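Side-chain contacts in HD domain-containing protein (Aquifex aeolicus, PDB 2HEK), which binds zinc and GDP at sites far apart and, as an HD-domain protein, may act as a dGTPase, though its function is unproven: residues V327-G332 and H337-L342; R204-F209 and G323-L328; E244-I249 and L253-A258. All blocks are in the same frame, centred on the assembly; numbering follows the deposited sequence.

Contact 1 (V327-G332 and H337-L342)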
loop_
_atom_site.group_PDB
_atom_site.type_symbol
_atom_site.label_atom_id
_atom_site.label_comp_id
_atom_site.label_asym_id
_atom_site.label_seq_id
_atom_site.Cartn_x
_atom_site.Cartn_y
_atom_site.Cartn_z
ATOM N N VAL A 327 -24.309 7.455 -16.535
ATOM C CA VAL A 327 -24.034 6.081 -16.241
ATOM C C VAL A 327 -24.854 5.266 -17.232
ATOM O O VAL A 327 -26.050 5.502 -17.378
ATOM C CB VAL A 327 -24.436 5.730 -14.790
ATOM C CG1 VAL A 327 -24.352 4.230 -14.575
ATOM C CG2 VAL A 327 -23.509 6.484 -13.771
ATOM N N LEU A 328 -24.210 4.324 -17.913
ATOM C CA LEU A 328 -24.904 3.448 -18.852
ATOM C C LEU A 328 -25.462 2.250 -18.122
ATOM O O LEU A 328 -24.714 1.405 -17.632
ATOM C CB LEU A 328 -23.981 3.007 -19.993
ATOM C CG LEU A 328 -24.580 2.125 -21.098
ATOM C CD1 LEU A 328 -25.579 2.888 -21.969
ATOM C CD2 LEU A 328 -23.481 1.574 -21.937
ATOM N N SER A 329 -26.788 2.200 -18.048
ATOM C CA SER A 329 -27.519 1.119 -17.401
ATOM C C SER A 329 -27.980 0.080 -18.420
ATOM O O SER A 329 -27.806 0.264 -19.627
ATOM C CB SER A 329 -28.741 1.687 -16.687
ATOM O OG SER A 329 -29.510 0.639 -16.116
ATOM N N SER A 330 -28.570 -1.012 -17.937
ATOM C CA SER A 330 -29.215 -1.974 -18.836
ATOM C C SER A 330 -30.441 -1.346 -19.533
ATOM O O SER A 330 -30.788 -1.726 -20.654
ATOM C CB SER A 330 -29.573 -3.277 -18.105
ATOM O OG SER A 330 -30.183 -3.023 -16.849
ATOM N N GLU A 331 -31.049 -0.360 -18.870
ATOM C CA GLU A 331 -32.177 0.411 -19.402
ATOM C C GLU A 331 -31.728 1.631 -20.218
ATOM O O GLU A 331 -32.528 2.536 -20.479
ATOM C CB GLU A 331 -33.066 0.902 -18.253
ATOM C CG GLU A 331 -33.325 -0.103 -17.134
ATOM C CD GLU A 331 -33.709 0.581 -15.827
ATOM O OE1 GLU A 331 -32.835 1.254 -15.224
ATOM O OE2 GLU A 331 -34.882 0.444 -15.403
ATOM N N GLY A 332 -30.455 1.669 -20.610
ATOM C CA GLY A 332 -29.895 2.837 -21.303
ATOM C C GLY A 332 -29.290 3.885 -20.370
ATOM O O GLY A 332 -29.121 3.651 -19.169
ATOM N N HIS A 337 -26.909 10.486 -10.444
ATOM C CA HIS A 337 -27.818 10.625 -9.303
ATOM C C HIS A 337 -29.127 9.827 -9.483
ATOM O O HIS A 337 -29.706 9.374 -8.489
ATOM C CB HIS A 337 -28.110 12.094 -8.966
ATOM C CG HIS A 337 -28.682 12.881 -10.097
ATOM N ND1 HIS A 337 -27.904 13.404 -11.106
ATOM C CD2 HIS A 337 -29.955 13.264 -10.365
ATOM C CE1 HIS A 337 -28.670 14.076 -11.949
ATOM N NE2 HIS A 337 -29.919 14.001 -11.525
ATOM N N GLU A 338 -29.565 9.622 -10.735
ATOM C CA GLU A 338 -30.744 8.758 -11.004
ATOM C C GLU A 338 -30.505 7.314 -10.540
ATOM O O GLU A 338 -31.450 6.617 -10.155
ATOM C CB GLU A 338 -31.178 8.797 -12.482
ATOM C CG GLU A 338 -31.648 10.170 -12.954
ATOM C CD GLU A 338 -32.092 10.228 -14.428
ATOM O OE1 GLU A 338 -33.080 10.944 -14.685
ATOM O OE2 GLU A 338 -31.481 9.589 -15.322
ATOM N N LEU A 339 -29.242 6.873 -10.551
ATOM C CA LEU A 339 -28.896 5.494 -10.160
ATOM C C LEU A 339 -28.215 5.344 -8.791
ATOM O O LEU A 339 -28.194 4.254 -8.249
ATOM C CB LEU A 339 -28.052 4.791 -11.242
ATOM C CG LEU A 339 -28.618 4.737 -12.672
ATOM C CD1 LEU A 339 -27.763 3.836 -13.538
ATOM C CD2 LEU A 339 -30.081 4.280 -12.687
ATOM N N SER A 340 -27.633 6.415 -8.254
ATOM C CA SER A 340 -26.939 6.350 -6.937
ATOM C C SER A 340 -27.611 7.323 -5.977
ATOM O O SER A 340 -27.441 8.557 -6.108
ATOM C CB SER A 340 -25.422 6.663 -7.078
ATOM O OG SER A 340 -24.741 6.899 -5.824
ATOM N N PRO A 341 -28.393 6.792 -5.006
ATOM C CA PRO A 341 -28.950 7.716 -4.010
ATOM C C PRO A 341 -27.822 8.514 -3.309
ATOM O O PRO A 341 -28.000 9.703 -2.994
ATOM C CB PRO A 341 -29.667 6.783 -3.018
ATOM C CG PRO A 341 -29.974 5.530 -3.821
ATOM C CD PRO A 341 -28.782 5.389 -4.748
ATOM N N LEU A 342 -26.661 7.885 -3.106
ATOM C CA LEU A 342 -25.593 8.579 -2.362
ATOM C C LEU A 342 -25.086 9.815 -3.155
ATOM O O LEU A 342 -25.022 10.943 -2.642
ATOM C CB LEU A 342 -24.453 7.620 -2.037
ATOM C CG LEU A 342 -23.184 8.356 -1.573
ATOM C CD1 LEU A 342 -23.411 8.861 -0.193
ATOM C CD2 LEU A 342 -21.935 7.513 -1.645
#

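Contact 2 (R204-F209 and G323-L328)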
loop_
_atom_site.group_PDB
_atom_site.type_symbol
_atom_site.label_atom_id
_atom_site.label_comp_id
_atom_site.label_asym_id
_atom_site.label_seq_id
_atom_site.Cartn_x
_atom_site.Cartn_y
_atom_site.Cartn_z
ATOM N N ARG A 204 -19.743 2.135 -8.088
ATOM C CA ARG A 204 -18.949 2.234 -6.861
ATOM C C ARG A 204 -17.636 2.981 -7.084
ATOM O O ARG A 204 -17.266 3.838 -6.284
ATOM C CB ARG A 204 -18.633 0.844 -6.314
ATOM C CG ARG A 204 -19.856 -0.050 -6.074
ATOM C CD ARG A 204 -20.606 0.327 -4.829
ATOM N NE ARG A 204 -21.655 1.312 -5.038
ATOM C CZ ARG A 204 -22.885 1.003 -5.440
ATOM N NH1 ARG A 204 -23.196 -0.266 -5.699
ATOM N NH2 ARG A 204 -23.802 1.957 -5.596
ATOM N N ALA A 205 -16.920 2.648 -8.160
ATOM C CA ALA A 205 -15.692 3.378 -8.502
ATOM C C ALA A 205 -15.974 4.862 -8.707
ATOM O O ALA A 205 -15.140 5.700 -8.364
ATOM C CB ALA A 205 -15.011 2.783 -9.742
ATOM N N LEU A 206 -17.122 5.207 -9.291
ATOM C CA LEU A 206 -17.474 6.643 -9.462
ATOM C C LEU A 206 -17.752 7.326 -8.115
ATOM O O LEU A 206 -17.282 8.428 -7.861
ATOM C CB LEU A 206 -18.702 6.804 -10.386
ATOM C CG LEU A 206 -19.276 8.221 -10.559
ATOM C CD1 LEU A 206 -18.267 9.199 -11.188
ATOM C CD2 LEU A 206 -20.622 8.199 -11.339
ATOM N N GLU A 207 -18.548 6.667 -7.262
ATOM C CA GLU A 207 -18.755 7.113 -5.886
ATOM C C GLU A 207 -17.403 7.341 -5.198
ATOM O O GLU A 207 -17.205 8.369 -4.560
ATOM C CB GLU A 207 -19.590 6.048 -5.113
ATOM C CG GLU A 207 -21.078 6.071 -5.557
ATOM C CD GLU A 207 -21.960 5.021 -4.891
ATOM O OE1 GLU A 207 -21.419 4.075 -4.280
ATOM O OE2 GLU A 207 -23.202 5.159 -5.010
ATOM N N ASN A 208 -16.485 6.381 -5.290
ATOM C CA ASN A 208 -15.199 6.526 -4.625
ATOM C C ASN A 208 -14.437 7.753 -5.166
ATOM O O ASN A 208 -13.825 8.514 -4.417
ATOM C CB ASN A 208 -14.331 5.272 -4.828
ATOM C CG ASN A 208 -12.943 5.460 -4.269
ATOM O OD1 ASN A 208 -12.793 5.669 -3.092
ATOM N ND2 ASN A 208 -11.934 5.470 -5.125
ATOM N N PHE A 209 -14.462 7.922 -6.476
ATOM C CA PHE A 209 -13.788 9.065 -7.116
ATOM C C PHE A 209 -14.319 10.401 -6.591
ATOM O O PHE A 209 -13.540 11.276 -6.206
ATOM C CB PHE A 209 -13.940 8.943 -8.646
ATOM C CG PHE A 209 -13.413 10.124 -9.385
ATOM C CD1 PHE A 209 -12.044 10.296 -9.546
ATOM C CD2 PHE A 209 -14.283 11.111 -9.851
ATOM C CE1 PHE A 209 -11.527 11.440 -10.217
ATOM C CE2 PHE A 209 -13.785 12.264 -10.531
ATOM C CZ PHE A 209 -12.390 12.414 -10.711
ATOM N N GLY A 323 -24.152 17.179 -11.149
ATOM C CA GLY A 323 -25.408 16.757 -11.785
ATOM C C GLY A 323 -25.333 16.366 -13.263
ATOM O O GLY A 323 -26.362 16.084 -13.882
ATOM N N ASN A 324 -24.124 16.326 -13.815
ATOM C CA ASN A 324 -23.899 16.153 -15.248
ATOM C C ASN A 324 -23.007 14.957 -15.611
ATOM O O ASN A 324 -22.175 15.046 -16.520
ATOM C CB ASN A 324 -23.244 17.400 -15.842
ATOM C CG ASN A 324 -24.093 18.644 -15.665
ATOM O OD1 ASN A 324 -25.313 18.598 -15.805
ATOM N ND2 ASN A 324 -23.446 19.761 -15.354
ATOM N N ILE A 325 -23.170 13.849 -14.892
ATOM C CA ILE A 325 -22.430 12.633 -15.194
ATOM C C ILE A 325 -23.380 11.498 -15.553
ATOM O O ILE A 325 -24.327 11.233 -14.825
ATOM C CB ILE A 325 -21.501 12.155 -14.018
ATOM C CG1 ILE A 325 -20.460 13.246 -13.673
ATOM C CG2 ILE A 325 -20.816 10.823 -14.425
ATOM C CD1 ILE A 325 -19.612 12.929 -12.390
ATOM N N TYR A 326 -23.078 10.817 -16.658
ATOM C CA TYR A 326 -23.912 9.721 -17.139
ATOM C C TYR A 326 -23.377 8.337 -16.837
ATOM O O TYR A 326 -22.172 8.086 -16.865
ATOM C CB TYR A 326 -24.138 9.859 -18.640
ATOM C CG TYR A 326 -24.934 11.078 -19.004
ATOM C CD1 TYR A 326 -24.306 12.219 -19.478
ATOM C CD2 TYR A 326 -26.315 11.094 -18.859
ATOM C CE1 TYR A 326 -25.029 13.345 -19.807
ATOM C CE2 TYR A 326 -27.054 12.210 -19.195
ATOM C CZ TYR A 326 -26.406 13.329 -19.662
ATOM O OH TYR A 326 -27.140 14.446 -19.994
ATOM N N VAL A 327 -24.309 7.455 -16.535
ATOM C CA VAL A 327 -24.034 6.081 -16.241
ATOM C C VAL A 327 -24.854 5.266 -17.232
ATOM O O VAL A 327 -26.050 5.502 -17.378
ATOM C CB VAL A 327 -24.436 5.730 -14.790
ATOM C CG1 VAL A 327 -24.352 4.230 -14.575
ATOM C CG2 VAL A 327 -23.509 6.484 -13.771
ATOM N N LEU A 328 -24.210 4.324 -17.913
ATOM C CA LEU A 328 -24.904 3.448 -18.852
ATOM C C LEU A 328 -25.462 2.250 -18.122
ATOM O O LEU A 328 -24.714 1.405 -17.632
ATOM C CB LEU A 328 -23.981 3.007 -19.993
ATOM C CG LEU A 328 -24.580 2.125 -21.098
ATOM C CD1 LEU A 328 -25.579 2.888 -21.969
ATOM C CD2 LEU A 328 -23.481 1.574 -21.937
#

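Contact 3 (E244-I249 and L253-A258)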
loop_
_atom_site.group_PDB
_atom_site.type_symbol
_atom_site.label_atom_id
_atom_site.label_comp_id
_atom_site.label_asym_id
_atom_site.label_seq_id
_atom_site.Cartn_x
_atom_site.Cartn_y
_atom_site.Cartn_z
ATOM N N GLU A 244 3.390 44.733 -16.435
ATOM C CA GLU A 244 4.393 44.045 -17.237
ATOM C C GLU A 244 3.759 43.785 -18.598
ATOM O O GLU A 244 2.559 43.532 -18.693
ATOM C CB GLU A 244 4.820 42.714 -16.605
ATOM C CG GLU A 244 5.928 42.831 -15.554
ATOM C CD GLU A 244 6.522 41.500 -15.111
ATOM O OE1 GLU A 244 6.295 40.503 -15.811
ATOM O OE2 GLU A 244 7.207 41.478 -14.068
ATOM N N ASP A 245 4.564 43.828 -19.653
ATOM C CA ASP A 245 4.117 43.595 -21.017
ATOM C C ASP A 245 4.274 42.130 -21.422
ATOM O O ASP A 245 5.398 41.614 -21.484
ATOM C CB ASP A 245 4.937 44.518 -21.954
ATOM C CG ASP A 245 4.536 44.500 -23.397
ATOM O OD1 ASP A 245 3.388 44.127 -23.688
ATOM O OD2 ASP A 245 5.368 44.849 -24.264
ATOM N N PHE A 246 3.131 41.462 -21.717
ATOM C CA PHE A 246 3.197 40.052 -22.154
ATOM C C PHE A 246 3.119 39.852 -23.669
ATOM O O PHE A 246 2.946 38.727 -24.139
ATOM C CB PHE A 246 2.144 39.210 -21.413
ATOM C CG PHE A 246 2.462 38.999 -19.954
ATOM C CD1 PHE A 246 1.629 39.500 -18.967
ATOM C CD2 PHE A 246 3.612 38.317 -19.570
ATOM C CE1 PHE A 246 1.934 39.309 -17.619
ATOM C CE2 PHE A 246 3.917 38.131 -18.235
ATOM C CZ PHE A 246 3.084 38.628 -17.264
ATOM N N THR A 247 3.250 40.940 -24.433
ATOM C CA THR A 247 3.308 40.820 -25.892
ATOM C C THR A 247 4.470 39.917 -26.326
ATOM O O THR A 247 4.314 39.118 -27.249
ATOM C CB THR A 247 3.308 42.196 -26.655
ATOM O OG1 THR A 247 4.428 42.996 -26.259
ATOM C CG2 THR A 247 2.003 42.966 -26.393
ATOM N N ASP A 248 5.617 40.035 -25.655
ATOM C CA ASP A 248 6.709 39.065 -25.826
ATOM C C ASP A 248 6.470 37.841 -24.900
ATOM O O ASP A 248 6.422 37.987 -23.673
ATOM C CB ASP A 248 8.059 39.708 -25.506
ATOM C CG ASP A 248 9.240 38.823 -25.883
ATOM O OD1 ASP A 248 9.039 37.772 -26.534
ATOM O OD2 ASP A 248 10.390 39.178 -25.533
ATOM N N ILE A 249 6.317 36.659 -25.505
ATOM C CA ILE A 249 5.986 35.409 -24.777
ATOM C C ILE A 249 7.085 34.985 -23.795
ATOM O O ILE A 249 6.814 34.266 -22.824
ATOM C CB ILE A 249 5.613 34.235 -25.749
ATOM C CG1 ILE A 249 4.934 33.065 -25.013
ATOM C CG2 ILE A 249 6.826 33.754 -26.546
ATOM C CD1 ILE A 249 3.552 33.355 -24.550
ATOM N N LEU A 253 7.287 33.146 -20.145
ATOM C CA LEU A 253 8.132 31.984 -19.927
ATOM C C LEU A 253 9.145 32.159 -18.796
ATOM O O LEU A 253 9.505 31.180 -18.141
ATOM C CB LEU A 253 8.802 31.499 -21.219
ATOM C CG LEU A 253 7.865 30.894 -22.299
ATOM C CD1 LEU A 253 8.657 30.600 -23.563
ATOM C CD2 LEU A 253 7.133 29.620 -21.854
ATOM N N ARG A 254 9.574 33.389 -18.531
ATOM C CA ARG A 254 10.516 33.609 -17.434
ATOM C C ARG A 254 9.861 33.625 -16.055
ATOM O O ARG A 254 10.551 33.641 -15.045
ATOM C CB ARG A 254 11.375 34.862 -17.678
ATOM C CG ARG A 254 12.417 34.608 -18.774
ATOM C CD ARG A 254 13.462 35.720 -18.924
ATOM N NE ARG A 254 13.034 36.842 -19.779
ATOM C CZ ARG A 254 12.511 37.983 -19.328
ATOM N NH1 ARG A 254 12.305 38.181 -18.023
ATOM N NH2 ARG A 254 12.174 38.930 -20.194
ATOM N N LEU A 255 8.535 33.614 -16.007
ATOM C CA LEU A 255 7.830 33.529 -14.746
ATOM C C LEU A 255 7.849 32.085 -14.236
ATOM O O LEU A 255 7.136 31.225 -14.766
ATOM C CB LEU A 255 6.379 33.969 -14.915
ATOM C CG LEU A 255 6.068 35.442 -15.151
ATOM C CD1 LEU A 255 4.597 35.561 -15.494
ATOM C CD2 LEU A 255 6.404 36.287 -13.910
ATOM N N ASN A 256 8.686 31.831 -13.233
ATOM C CA ASN A 256 8.632 30.585 -12.455
ATOM C C ASN A 256 8.561 30.916 -10.945
ATOM O O ASN A 256 8.564 32.104 -10.574
ATOM C CB ASN A 256 9.775 29.622 -12.837
ATOM C CG ASN A 256 11.169 30.185 -12.534
ATOM O OD1 ASN A 256 11.388 30.896 -11.554
ATOM N ND2 ASN A 256 12.122 29.846 -13.378
ATOM N N ASP A 257 8.469 29.903 -10.075
ATOM C CA ASP A 257 8.241 30.180 -8.657
ATOM C C ASP A 257 9.429 30.964 -8.106
ATOM O O ASP A 257 9.226 31.935 -7.394
ATOM C CB ASP A 257 8.128 28.914 -7.801
ATOM C CG ASP A 257 6.930 28.048 -8.150
ATOM O OD1 ASP A 257 6.042 28.462 -8.915
ATOM O OD2 ASP A 257 6.892 26.920 -7.623
ATOM N N ALA A 258 10.651 30.499 -8.394
ATOM C CA ALA A 258 11.876 31.153 -7.888
ATOM C C ALA A 258 11.993 32.616 -8.318
ATOM O O ALA A 258 12.443 33.438 -7.536
ATOM C CB ALA A 258 13.151 30.378 -8.276
#

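Contact 1 (V327-G332 and H337-L342)
Leu-339 reaches across to the strand with a single methyl: CD1 lies 3.6 Å from CG1 of Val-327 and 3.9 Å from CB of Ser-329, so one carbon touches two residues that project from the same face of the strand. The torsions explain this reach. At Leu-339, CG stands anti to the carbonyl carbon (chi1 -55°), and with chi2 near -171° CD1 extends the side chain outward instead of folding back. Val-327 turns CG1 anti to its own N to meet that methyl, and the two side chains run obliquely to one another. The contact is small and wholly apolar, burying about 124 Å² in all.

Beyond Ser-329 the chain reverses in a type I beta turn, Ser-329 to Gly-332, the connection of a tight beta hairpin. Ser-329 N donates to Gly-332 O at 3.0 Å, while the return bond from Gly-332 N to Ser-329 O is weak. Ser-329 presents CB to the leucine while OG faces the turn, where the N-H of Glu-331 points almost straight at it (166°) over a long, weak 3.3 Å; OG also makes a weak bond to Glu-200 OE1.

The short, weakly bonded helix 336-339 follows directly on strand 332-335, which pairs with Val-327 through Lys-334, so Leu-339 folds back over the hairpin it has just left. Leu-203 of helix 203-221 touches both Val-327 and Leu-339, while Ser-340 caps the next helix, 341-345, through Ile-343 N.

Contact 2 (R204-F209 and G323-L328)
This is a buried helix-on-strand contact, in which Leu-206 of helix 203-221 packs against Ile-325, just ahead of strand 326-329, and Val-327 within it. Leu-206 uses both branches. CD2 sits 4.1 Å from CG2 of Ile-325 and equally 4.1 Å from CG2 of Val-327, while CD1 meets CD1 of Ile-325. With CG anti to the backbone N (chi1 174°), Leu-206 carries the fork out from the helix; the side chains of Leu-206 and Ile-325 lie alongside one another, pointing in opposite senses. Val-327 offers CG2 here, the branch beside its own N.

The strand belongs to a small mixed sheet, paired with strand 195-199 in parallel and with 332-335 as a hairpin, and helix 203-221 lies across one of its faces. Phe-158 adds to the apolar cluster, touching Leu-206 and Ile-325, and Ile-343 of helix 341-345 also reaches Leu-206.

One residue along the helix, Glu-207 forms a salt bridge with Arg-204. Arg-204 NE to Glu-207 OE1 is 2.9 Å, with the acceptor nearly in the guanidinium plane but the nitrogen 47° out of the carboxylate plane; NH2 to OE2 is weaker. OE2 probably also bonds Ser-340 OG and, weakly, Tyr-214 OH of the second subunit.

Contact 3 (E244-I249 and L253-A258)
Leu-255 packs against Phe-246 across a compact helical turn: CD1 of Leu-255 lies 3.8 Å from CE2 and 3.9 Å from CZ of the Phe-246 ring, approaching it obliquely, with the two side chains crossing at about a right angle. The turn is the short helix 250-253, in the loop between helices 224-240 and 257-266 of the HD-associated region. An i to i+4 backbone bond, from Leu-253 N to Ile-249 O, spans it at 2.9 Å and in the carbonyl plane. Phe-246 has CG anti to its carbonyl carbon (chi1 -71°), which swings the ring across toward the leucine.

Further out, Ile-249 and Leu-253 both pack on Val-112 of helix 108-115, and Leu-253 also touches Phe-26 and Pro-27. Arg-111 of that helix takes the Phe-246 carbonyl oxygen through NH1, linking the loop to helix 108-115. Two caps frame the helices: Asp-248 OD1 weakly accepts from Asn-250 N, and Asn-256 OD1, at the N-cap of helix 257-266, accepts from Phe-259 N. Asp-245, immediately before Phe-246, forms an Asx turn, in which Thr-247 N donates to Asp-245 OD1 at 3.3 Å from 67° above the carboxylate plane.

From the N terminus, the first segment met is on helix 203-221 and opens contact 2, whose second half arrives more than a hundred residues later at 323-328. Contact 3 is nested inside that long loop, closing a local one of its own that joins the loop after helix 224-240 to the run into helix 257-266. Contact 1 begins where contact 2 ends, since both include Val-327 and Leu-328 on strand 326-329, and closes a short hairpin-and-helix loop. Contacts 1 and 2 therefore form one continuous region, centres about 9 Å apart, and both reach the second subunit. Contact 3 lies on the opposite side of the chain's centre, about 40 Å from contact 2 between centres.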